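Local coordinates for protein globin II, extracellular (Lumbricus terrestris, PDB 1X9F) that probably binds and carries oxygen through its haem, as one of the globin subunits of the extracellular erythrocruorin of the earthworm, at residues 29-32 against 33-37; 59-62 against 63-66; 84-87 against 88-92. All blocks are in the same frame, centred on the assembly; numbering follows the deposited sequence.

Three successive helices of a globin each hold side chains three or four residues apart. Contacts 1 and 2 lie on helices 23-40 and 59-77, which meet, and both reach the bound carbon monoxide; contact 3, on helix 82-96, touches neither of the other two contacts, and its centre is about 22 Å from that of contact 2. Contact 2 has the largest share of buried residues, its chemistry divided between apolar packing and one histidine whose ring edge reaches the ligand. Contact 1 is partly buried, with aromatic and aliphatic groups inward and an arginine outward. Contact 3 is also partly buried, pairing leucines inward while charged groups meet outside and at the subunit boundary.

Contact 1: 29-32 against 33-37; sequences FSQA and IWRAT. With CMO (carbon monoxide), chain P.
Phe29 carries the CD1 methyl of Ile33 over one face of its ring, a CH-pi contact between residues one helical turn apart. The methyl lies 3.9 Å from the centroid of the Phe29 ring, offset from the centre so that Ile33 CD1 stands 3.7 Å from both CE2 and CZ of Phe29. Both torsions serve this: the phenyl swings anti to the backbone N (chi1 -178°) and so reaches forward along the helix, while CG1 of Ile33 stays beside its own N (chi1 -68°) and leans back to meet it. On the exposed flank Arg35 runs extended alongside Gln31, the two pointing the same way, and the guanidinium sets one face over the aliphatic start of its neighbour, with Arg35 NH1 3.8 Å from Gln31 CB. Arg35 has its polar partner elsewhere, NE being hydrogen-bonded to Thr56 OG1.

Beneath the side chains run the i to i+4 bonds of the helix. The bond from Arg35 N to Gln31 O, 2.9 Å, is nearly straight, whereas that from Trp34 N to Ser30 O is weak at 3.4 Å. A turn further on, Ile33 O is gripped twice by Thr37: the backbone N approaches one face of the carbonyl plane and the hydroxyl OG1, donating at 2.9 Å from that same Ile33 O, comes in over the other. Such a bond ties the threonine hydroxyl to its own helix.

The indole of Trp34 belongs to the carbon monoxide pocket and meets Phe48 edge-to-face. Helix 23-40, the B helix of the globin fold, lies between two others: Phe29, Ser30, Gln31 and Trp34 lie against helix 59-77, while Phe29, Ala36 and Thr37 touch helix 103-121.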
loop_
_atom_site.group_PDB
_atom_site.type_symbol
_atom_site.label_atom_id
_atom_site.label_comp_id
_atom_site.label_asym_id
_atom_site.label_seq_id
_atom_site.Cartn_x
_atom_site.Cartn_y
_atom_site.Cartn_z
ATOM N N PHE B 29 -27.845 -25.931 9.686
ATOM C CA PHE B 29 -29.097 -25.203 9.625
ATOM C C PHE B 29 -30.246 -26.086 9.132
ATOM O O PHE B 29 -31.320 -26.114 9.739
ATOM C CB PHE B 29 -28.902 -24.001 8.712
ATOM C CG PHE B 29 -30.100 -23.126 8.582
ATOM C CD1 PHE B 29 -30.539 -22.356 9.653
ATOM C CD2 PHE B 29 -30.766 -23.028 7.370
ATOM C CE1 PHE B 29 -31.646 -21.520 9.524
ATOM C CE2 PHE B 29 -31.877 -22.191 7.229
ATOM C CZ PHE B 29 -32.315 -21.437 8.310
ATOM N N SER B 30 -30.007 -26.805 8.035
ATOM C CA SER B 30 -30.967 -27.759 7.499
ATOM C C SER B 30 -31.374 -28.792 8.530
ATOM O O SER B 30 -32.547 -29.150 8.618
ATOM C CB SER B 30 -30.363 -28.494 6.304
ATOM O OG SER B 30 -30.224 -27.624 5.194
ATOM N N GLN B 31 -30.399 -29.282 9.295
ATOM C CA GLN B 31 -30.648 -30.335 10.284
ATOM C C GLN B 31 -31.389 -29.812 11.506
ATOM O O GLN B 31 -32.300 -30.473 12.014
ATOM C CB GLN B 31 -29.342 -30.987 10.735
ATOM C CG GLN B 31 -28.529 -31.579 9.613
ATOM C CD GLN B 31 -27.251 -32.205 10.116
ATOM O OE1 GLN B 31 -27.249 -33.358 10.545
ATOM N NE2 GLN B 31 -26.157 -31.451 10.063
ATOM N N ALA B 32 -30.976 -28.636 11.977
ATOM C CA ALA B 32 -31.632 -27.964 13.088
ATOM C C ALA B 32 -33.137 -27.850 12.843
ATOM O O ALA B 32 -33.934 -28.125 13.748
ATOM C CB ALA B 32 -31.016 -26.599 13.311
ATOM N N ILE B 33 -33.532 -27.486 11.621
ATOM C CA ILE B 33 -34.954 -27.344 11.292
ATOM C C ILE B 33 -35.711 -28.681 11.346
ATOM O O ILE B 33 -36.776 -28.759 11.973
ATOM C CB ILE B 33 -35.164 -26.610 9.935
ATOM C CG1 ILE B 33 -34.730 -25.140 10.049
ATOM C CG2 ILE B 33 -36.636 -26.679 9.511
ATOM C CD1 ILE B 33 -34.465 -24.464 8.700
ATOM N N TRP B 34 -35.159 -29.722 10.716
ATOM C CA TRP B 34 -35.784 -31.054 10.737
ATOM C C TRP B 34 -35.847 -31.705 12.118
ATOM O O TRP B 34 -36.852 -32.344 12.454
ATOM C CB TRP B 34 -35.210 -31.986 9.646
ATOM C CG TRP B 34 -35.864 -31.652 8.365
ATOM C CD1 TRP B 34 -35.315 -31.008 7.295
ATOM C CD2 TRP B 34 -37.244 -31.834 8.058
ATOM N NE1 TRP B 34 -36.266 -30.815 6.322
ATOM C CE2 TRP B 34 -37.461 -31.313 6.770
ATOM C CE3 TRP B 34 -38.328 -32.406 8.744
ATOM C CZ2 TRP B 34 -38.706 -31.339 6.162
ATOM C CZ3 TRP B 34 -39.564 -32.434 8.134
ATOM C CH2 TRP B 34 -39.744 -31.908 6.857
ATOM N N ARG B 35 -34.810 -31.515 12.926
ATOM C CA ARG B 35 -34.836 -31.990 14.309
ATOM C C ARG B 35 -35.885 -31.280 15.144
ATOM O O ARG B 35 -36.567 -31.911 15.956
ATOM C CB ARG B 35 -33.475 -31.823 14.965
ATOM C CG ARG B 35 -32.505 -32.853 14.479
ATOM C CD ARG B 35 -31.091 -32.538 14.820
ATOM N NE ARG B 35 -30.234 -33.602 14.325
ATOM C CZ ARG B 35 -28.952 -33.455 14.020
ATOM N NH1 ARG B 35 -28.356 -32.275 14.150
ATOM N NH2 ARG B 35 -28.261 -34.495 13.575
ATOM N N ALA B 36 -35.996 -29.967 14.961
ATOM C CA ALA B 36 -37.014 -29.195 15.653
ATOM C C ALA B 36 -38.405 -29.655 15.216
ATOM O O ALA B 36 -39.312 -29.742 16.042
ATOM C CB ALA B 36 -36.822 -27.709 15.411
ATOM N N THR B 37 -38.565 -29.960 13.927
ATOM C CA THR B 37 -39.829 -30.493 13.413
ATOM C C THR B 37 -40.160 -31.818 14.095
ATOM O O THR B 37 -41.249 -31.979 14.651
ATOM C CB THR B 37 -39.770 -30.684 11.875
ATOM O OG1 THR B 37 -39.505 -29.426 11.240
ATOM C CG2 THR B 37 -41.141 -31.075 11.318
HETATM C C CMO P . -39.664 -31.747 3.041
HETATM O O CMO P . -39.039 -32.390 3.924
#

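Contact 2: 59-62 against 63-66; sequences PAFI and AHAD. Unlike the reference sequence in segment 63-66: Asp66 (reference Glu). With CMO (carbon monoxide), chain P; HEM (protoporphyrin IX containing Fe), chain O.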
loop_
_atom_site.group_PDB
_atom_site.type_symbol
_atom_site.label_atom_id
_atom_site.label_comp_id
_atom_site.label_asym_id
_atom_site.label_seq_id
_atom_site.Cartn_x
_atom_site.Cartn_y
_atom_site.Cartn_z
ATOM N N PRO B 59 -26.018 -39.004 5.410
ATOM C CA PRO B 59 -25.800 -38.163 4.230
ATOM C C PRO B 59 -27.036 -38.029 3.324
ATOM O O PRO B 59 -27.305 -36.939 2.805
ATOM C CB PRO B 59 -24.659 -38.877 3.496
ATOM C CG PRO B 59 -24.686 -40.269 4.014
ATOM C CD PRO B 59 -25.066 -40.138 5.452
ATOM N N ALA B 60 -27.780 -39.121 3.153
ATOM C CA ALA B 60 -29.021 -39.097 2.387
ATOM C C ALA B 60 -30.051 -38.174 3.023
ATOM O O ALA B 60 -30.855 -37.555 2.322
ATOM C CB ALA B 60 -29.586 -40.496 2.240
ATOM N N PHE B 61 -30.034 -38.083 4.348
ATOM C CA PHE B 61 -30.952 -37.185 5.003
ATOM C C PHE B 61 -30.531 -35.730 4.853
ATOM O O PHE B 61 -31.380 -34.853 4.664
ATOM C CB PHE B 61 -31.143 -37.512 6.477
ATOM C CG PHE B 61 -32.241 -36.727 7.080
ATOM C CD1 PHE B 61 -33.564 -37.113 6.871
ATOM C CD2 PHE B 61 -31.979 -35.544 7.759
ATOM C CE1 PHE B 61 -34.613 -36.367 7.381
ATOM C CE2 PHE B 61 -33.022 -34.786 8.272
ATOM C CZ PHE B 61 -34.345 -35.202 8.083
ATOM N N ILE B 62 -29.228 -35.472 4.959
ATOM C CA ILE B 62 -28.710 -34.123 4.774
ATOM C C ILE B 62 -29.127 -33.637 3.398
ATOM O O ILE B 62 -29.639 -32.525 3.256
ATOM C CB ILE B 62 -27.160 -34.080 4.869
ATOM C CG1 ILE B 62 -26.642 -34.687 6.178
ATOM C CG2 ILE B 62 -26.648 -32.645 4.691
ATOM C CD1 ILE B 62 -27.025 -33.926 7.404
ATOM N N ALA B 63 -28.886 -34.475 2.390
ATOM C CA ALA B 63 -29.162 -34.132 1.002
ATOM C C ALA B 63 -30.614 -33.736 0.864
ATOM O O ALA B 63 -30.936 -32.703 0.267
ATOM C CB ALA B 63 -28.841 -35.307 0.089
ATOM N N HIS B 64 -31.476 -34.558 1.451
ATOM C CA HIS B 64 -32.895 -34.290 1.473
ATOM C C HIS B 64 -33.236 -32.953 2.151
ATOM O O HIS B 64 -34.064 -32.192 1.649
ATOM C CB HIS B 64 -33.645 -35.428 2.158
ATOM C CG HIS B 64 -35.019 -35.041 2.568
ATOM N ND1 HIS B 64 -36.043 -34.889 1.659
ATOM C CD2 HIS B 64 -35.518 -34.667 3.768
ATOM C CE1 HIS B 64 -37.129 -34.485 2.292
ATOM N NE2 HIS B 64 -36.836 -34.333 3.572
ATOM N N ALA B 65 -32.602 -32.684 3.288
ATOM C CA ALA B 65 -32.881 -31.473 4.047
ATOM C C ALA B 65 -32.355 -30.239 3.318
ATOM O O ALA B 65 -33.030 -29.209 3.289
ATOM C CB ALA B 65 -32.297 -31.574 5.444
ATOM N N ASP B 66 -31.154 -30.341 2.740
ATOM C CA ASP B 66 -30.619 -29.290 1.864
ATOM C C ASP B 66 -31.584 -29.062 0.688
ATOM O O ASP B 66 -31.802 -27.923 0.264
ATOM C CB ASP B 66 -29.201 -29.639 1.356
ATOM C CG ASP B 66 -28.075 -29.017 2.207
ATOM O OD1 ASP B 66 -26.994 -28.692 1.641
ATOM O OD2 ASP B 66 -28.173 -28.820 3.438
HETATM C C CMO P . -39.664 -31.747 3.041
HETATM O O CMO P . -39.039 -32.390 3.924
HETATM C CHA HEM O . -39.707 -33.768 -0.477
HETATM C CHB HEM O . -40.059 -28.913 -0.075
HETATM C CHC HEM O . -42.735 -29.418 3.989
HETATM C CHD HEM O . -42.589 -34.288 3.447
HETATM C C1A HEM O . -39.488 -32.328 -0.687
HETATM C C2A HEM O . -38.672 -31.893 -1.728
HETATM C C3A HEM O . -38.733 -30.433 -1.652
HETATM C C4A HEM O . -39.657 -30.243 -0.515
HETATM C CMA HEM O . -38.040 -29.406 -2.512
HETATM C CAA HEM O . -37.846 -32.715 -2.684
HETATM C CBA HEM O . -38.551 -33.029 -3.988
HETATM C CGA HEM O . -37.615 -33.937 -4.751
HETATM O O1A HEM O . -36.628 -33.438 -5.339
HETATM O O2A HEM O . -37.858 -35.162 -4.756
HETATM C C1B HEM O . -40.844 -28.630 1.124
HETATM C C2B HEM O . -41.042 -27.326 1.525
HETATM C C3B HEM O . -41.793 -27.500 2.640
HETATM C C4B HEM O . -42.003 -28.842 2.863
HETATM C CMB HEM O . -40.560 -26.044 0.896
HETATM C CAB HEM O . -42.185 -26.434 3.336
HETATM C CBB HEM O . -42.545 -25.315 3.933
HETATM C C1C HEM O . -42.887 -30.858 4.224
HETATM C C2C HEM O . -43.539 -31.305 5.356
HETATM C C3C HEM O . -43.503 -32.671 5.205
HETATM C C4C HEM O . -42.829 -32.941 4.012
HETATM C CMC HEM O . -44.144 -30.449 6.444
HETATM C CAC HEM O . -44.088 -33.641 6.170
HETATM C CBC HEM O . -43.691 -33.601 7.452
HETATM C C1D HEM O . -41.762 -34.595 2.260
HETATM C C2D HEM O . -41.460 -35.908 1.905
HETATM C C3D HEM O . -40.640 -35.810 0.804
HETATM C C4D HEM O . -40.527 -34.354 0.591
HETATM C CMD HEM O . -41.935 -37.171 2.584
HETATM C CAD HEM O . -40.033 -36.921 -0.014
HETATM C CBD HEM O . -38.871 -37.574 0.715
HETATM C CGD HEM O . -38.308 -38.621 -0.212
HETATM O O1D HEM O . -37.806 -38.269 -1.302
HETATM O O2D HEM O . -38.371 -39.813 0.143
HETATM N NA HEM O . -40.147 -31.374 0.044
HETATM N NB HEM O . -41.410 -29.587 1.900
HETATM N NC HEM O . -42.458 -31.813 3.355
HETATM N ND HEM O . -41.205 -33.619 1.496
HETATM FE FE HEM O . -41.366 -31.602 1.655
#
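The backbone N of Asp66 gives its hydrogen to Ile62 O at 2.7 Å. This bond belongs to a regular run along the first turns of helix 59-77, the E helix of the globin fold, in which Ala65 N likewise reaches Phe61 O at 2.8 Å. The same helix carries His64, the distal histidine. With CG anti to the backbone N (chi1 163°), its imidazole extends from the helix toward the haem and presents its edge, CE1 lying 3.8 Å from C4D of the porphyrin. His64 NE2 donates to the oxygen of carbon monoxide at 3.0 Å, a bond bent to 123° and weak. Phe61, one turn earlier, backs the imidazole: Phe61 CE1 approaches His64 CD2 at 4.1 Å, and the rings cross obliquely, their planes 51° apart. The same phenyl also meets the methyl of Ala65 across 4.3 Å, from Phe61 CE2 to Ala65 CB.

Pro59, Ala63 and Asp66 pack against Pro89, Ala90 and Leu80 of the neighbouring Globin III chain. Asp66 OD2 probably shares a hydrogen bond with Ser30 OG, one of several ties to helix 23-40: Ala65 also packs on Ser30 and Trp34 of that helix, and Ile62 on Glu27 and Gln31.

Contact 3: 84-87 against 88-92; sequences TLKE and ELDHL. With HEM (protoporphyrin IX containing Fe), chain R.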
loop_
_atom_site.group_PDB
_atom_site.type_symbol
_atom_site.label_atom_id
_atom_site.label_comp_id
_atom_site.label_asym_id
_atom_site.label_seq_id
_atom_site.Cartn_x
_atom_site.Cartn_y
_atom_site.Cartn_z
ATOM N N THR B 84 -44.084 -16.207 -10.441
ATOM C CA THR B 84 -43.023 -17.198 -10.332
ATOM C C THR B 84 -43.229 -18.049 -9.085
ATOM O O THR B 84 -43.087 -19.271 -9.132
ATOM C CB THR B 84 -41.645 -16.504 -10.317
ATOM O OG1 THR B 84 -41.460 -15.794 -11.550
ATOM C CG2 THR B 84 -40.514 -17.529 -10.335
ATOM N N LEU B 85 -43.587 -17.402 -7.979
ATOM C CA LEU B 85 -43.803 -18.098 -6.712
ATOM C C LEU B 85 -44.859 -19.177 -6.862
ATOM O O LEU B 85 -44.666 -20.311 -6.421
ATOM C CB LEU B 85 -44.214 -17.116 -5.612
ATOM C CG LEU B 85 -44.615 -17.691 -4.251
ATOM C CD1 LEU B 85 -43.460 -18.428 -3.590
ATOM C CD2 LEU B 85 -45.161 -16.604 -3.337
ATOM N N LYS B 86 -45.968 -18.803 -7.500
ATOM C CA LYS B 86 -47.090 -19.697 -7.735
ATOM C C LYS B 86 -46.624 -20.924 -8.505
ATOM O O LYS B 86 -47.007 -22.049 -8.183
ATOM C CB LYS B 86 -48.188 -18.961 -8.514
ATOM C CG LYS B 86 -49.492 -19.739 -8.701
ATOM C CD LYS B 86 -50.420 -19.608 -7.489
ATOM C CE LYS B 86 -51.800 -20.238 -7.768
ATOM N NZ LYS B 86 -51.672 -21.731 -8.083
ATOM N N GLU B 87 -45.785 -20.699 -9.510
ATOM C CA GLU B 87 -45.312 -21.780 -10.356
ATOM C C GLU B 87 -44.418 -22.717 -9.545
ATOM O O GLU B 87 -44.550 -23.941 -9.644
ATOM C CB GLU B 87 -44.590 -21.215 -11.581
ATOM C CG GLU B 87 -45.054 -21.805 -12.916
ATOM C CD GLU B 87 -46.570 -21.819 -13.074
ATOM O OE1 GLU B 87 -47.200 -20.733 -13.090
ATOM O OE2 GLU B 87 -47.135 -22.930 -13.188
ATOM N N GLU B 88 -43.530 -22.145 -8.730
ATOM C CA GLU B 88 -42.726 -22.949 -7.814
ATOM C C GLU B 88 -43.616 -23.677 -6.811
ATOM O O GLU B 88 -43.458 -24.881 -6.595
ATOM C CB GLU B 88 -41.668 -22.114 -7.087
ATOM C CG GLU B 88 -40.920 -22.879 -5.994
ATOM C CD GLU B 88 -40.122 -24.076 -6.507
ATOM O OE1 GLU B 88 -39.905 -24.202 -7.735
ATOM O OE2 GLU B 88 -39.701 -24.902 -5.671
ATOM N N LEU B 89 -44.558 -22.954 -6.214
ATOM C CA LEU B 89 -45.456 -23.566 -5.236
ATOM C C LEU B 89 -46.267 -24.733 -5.797
ATOM O O LEU B 89 -46.489 -25.720 -5.089
ATOM C CB LEU B 89 -46.364 -22.522 -4.589
ATOM C CG LEU B 89 -45.615 -21.513 -3.713
ATOM C CD1 LEU B 89 -46.600 -20.625 -2.970
ATOM C CD2 LEU B 89 -44.646 -22.190 -2.727
ATOM N N ASP B 90 -46.694 -24.617 -7.060
ATOM C CA ASP B 90 -47.419 -25.683 -7.767
ATOM C C ASP B 90 -46.535 -26.894 -7.971
ATOM O O ASP B 90 -46.982 -28.025 -7.792
ATOM C CB ASP B 90 -47.913 -25.213 -9.144
ATOM C CG ASP B 90 -49.107 -24.269 -9.063
ATOM O OD1 ASP B 90 -49.734 -24.155 -7.985
ATOM O OD2 ASP B 90 -49.497 -23.597 -10.046
ATOM N N HIS B 91 -45.287 -26.649 -8.367
ATOM C CA HIS B 91 -44.306 -27.714 -8.552
ATOM C C HIS B 91 -44.142 -28.510 -7.260
ATOM O O HIS B 91 -44.172 -29.747 -7.274
ATOM C CB HIS B 91 -42.960 -27.138 -8.996
ATOM C CG HIS B 91 -41.952 -28.177 -9.380
ATOM N ND1 HIS B 91 -41.947 -28.785 -10.617
ATOM C CD2 HIS B 91 -40.902 -28.698 -8.701
ATOM C CE1 HIS B 91 -40.949 -29.648 -10.677
ATOM N NE2 HIS B 91 -40.299 -29.614 -9.528
ATOM N N LEU B 92 -43.996 -27.790 -6.149
ATOM C CA LEU B 92 -43.834 -28.393 -4.828
ATOM C C LEU B 92 -45.092 -29.131 -4.389
ATOM O O LEU B 92 -45.014 -30.234 -3.837
ATOM C CB LEU B 92 -43.467 -27.326 -3.788
ATOM C CG LEU B 92 -42.119 -26.612 -3.908
ATOM C CD1 LEU B 92 -42.036 -25.450 -2.929
ATOM C CD2 LEU B 92 -40.963 -27.580 -3.691
HETATM C CHA HEM R . -35.180 -30.862 -14.221
HETATM C CHB HEM R . -30.937 -29.906 -11.955
HETATM C CHC HEM R . -28.534 -30.165 -16.194
HETATM C CHD HEM R . -32.725 -31.475 -18.395
HETATM C C1A HEM R . -34.199 -30.502 -13.178
HETATM C C2A HEM R . -34.598 -30.250 -11.867
HETATM C C3A HEM R . -33.356 -29.956 -11.146
HETATM C C4A HEM R . -32.362 -30.091 -12.225
HETATM C CMA HEM R . -33.142 -29.607 -9.695
HETATM C CAA HEM R . -35.995 -30.265 -11.304
HETATM C CBA HEM R . -36.245 -31.578 -10.588
HETATM C CGA HEM R . -37.634 -31.515 -10.010
HETATM O O1A HEM R . -37.802 -30.920 -8.925
HETATM O O2A HEM R . -38.563 -32.057 -10.645
HETATM C C1B HEM R . -29.872 -29.892 -12.952
HETATM C C2B HEM R . -28.571 -29.560 -12.593
HETATM C C3B HEM R . -27.959 -29.621 -13.801
HETATM C C4B HEM R . -28.860 -29.997 -14.773
HETATM C CMB HEM R . -27.987 -29.208 -11.243
HETATM C CAB HEM R . -26.648 -29.421 -13.964
HETATM C CBB HEM R . -25.338 -29.088 -13.783
HETATM C C1C HEM R . -29.523 -30.553 -17.214
HETATM C C2C HEM R . -29.173 -30.699 -18.546
HETATM C C3C HEM R . -30.355 -31.080 -19.124
HETATM C C4C HEM R . -31.324 -31.099 -18.147
HETATM C CMC HEM R . -27.823 -30.529 -19.195
HETATM C CAC HEM R . -30.561 -31.330 -20.572
HETATM C CBC HEM R . -30.801 -32.546 -21.218
HETATM C C1D HEM R . -33.826 -31.431 -17.420
HETATM C C2D HEM R . -35.143 -31.673 -17.802
HETATM C C3D HEM R . -35.880 -31.518 -16.648
HETATM C C4D HEM R . -34.863 -31.160 -15.631
HETATM C CMD HEM R . -35.641 -32.045 -19.180
HETATM C CAD HEM R . -37.366 -31.663 -16.465
HETATM C CBD HEM R . -37.998 -30.320 -16.805
HETATM C CGD HEM R . -39.462 -30.445 -16.494
HETATM O O1D HEM R . -40.239 -30.840 -17.390
HETATM O O2D HEM R . -39.828 -30.153 -15.340
HETATM N NA HEM R . -32.860 -30.443 -13.431
HETATM N NB HEM R . -30.110 -30.162 -14.267
HETATM N NC HEM R . -30.835 -30.802 -16.930
HETATM N ND HEM R . -33.602 -31.108 -16.120
HETATM FE FE HEM R . -31.855 -30.666 -15.181
#
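Leu85 and Leu89 form the apolar side of helix 82-96, the F helix of the globin fold, which carries His96, in the place of the proximal histidine, near its end. Their side chains cross at an angle, with Leu85 CD1 3.8 Å from Leu89 CG and Leu85 CG equally far from Leu89 CD1. Leu85 turns its CG anti to the backbone N (chi1 174°), which carries its branch forward to the next turn. Beyond this pair Leu89 rests on Ile137 and Leu85 on His136, both of helix 127-142. With an alanine in place of Leu89, the CD1 branch of Leu85 would probably lose its apolar mate and a gap would be likely to open toward Ile137.

Among the charged groups, Lys86 reaches forward along the helix surface, its chain bent at chi2 and chi4, to make a salt bridge with Asp90. The ammonium favours one oxygen, with Lys86 NZ 3.1 Å from Asp90 OD1 against 3.5 Å from OD2, and both bonds are weak. Glu87 brings a like charge close, its OE2 4.0 Å from Asp90 OD2 with the two carboxylates turned almost perpendicular, an approach that the lysine is likely to make more tolerable. Glu88 makes a salt bridge with Arg73 of the neighbouring Globin III chain.

Backbone hydrogen bonds join each residue to the one four places on: Leu89 N meets Leu85 O at 2.7 Å, and His91 N reaches Glu87 O.

The last interaction is with a second haem, probably that of a neighbouring subunit. The His91 ring meets a propionate edge-on, with the carboxylate carbon CGA in its plane, and His91 NE2 donates to O1A at 2.9 Å in a nearly straight bond of 169°.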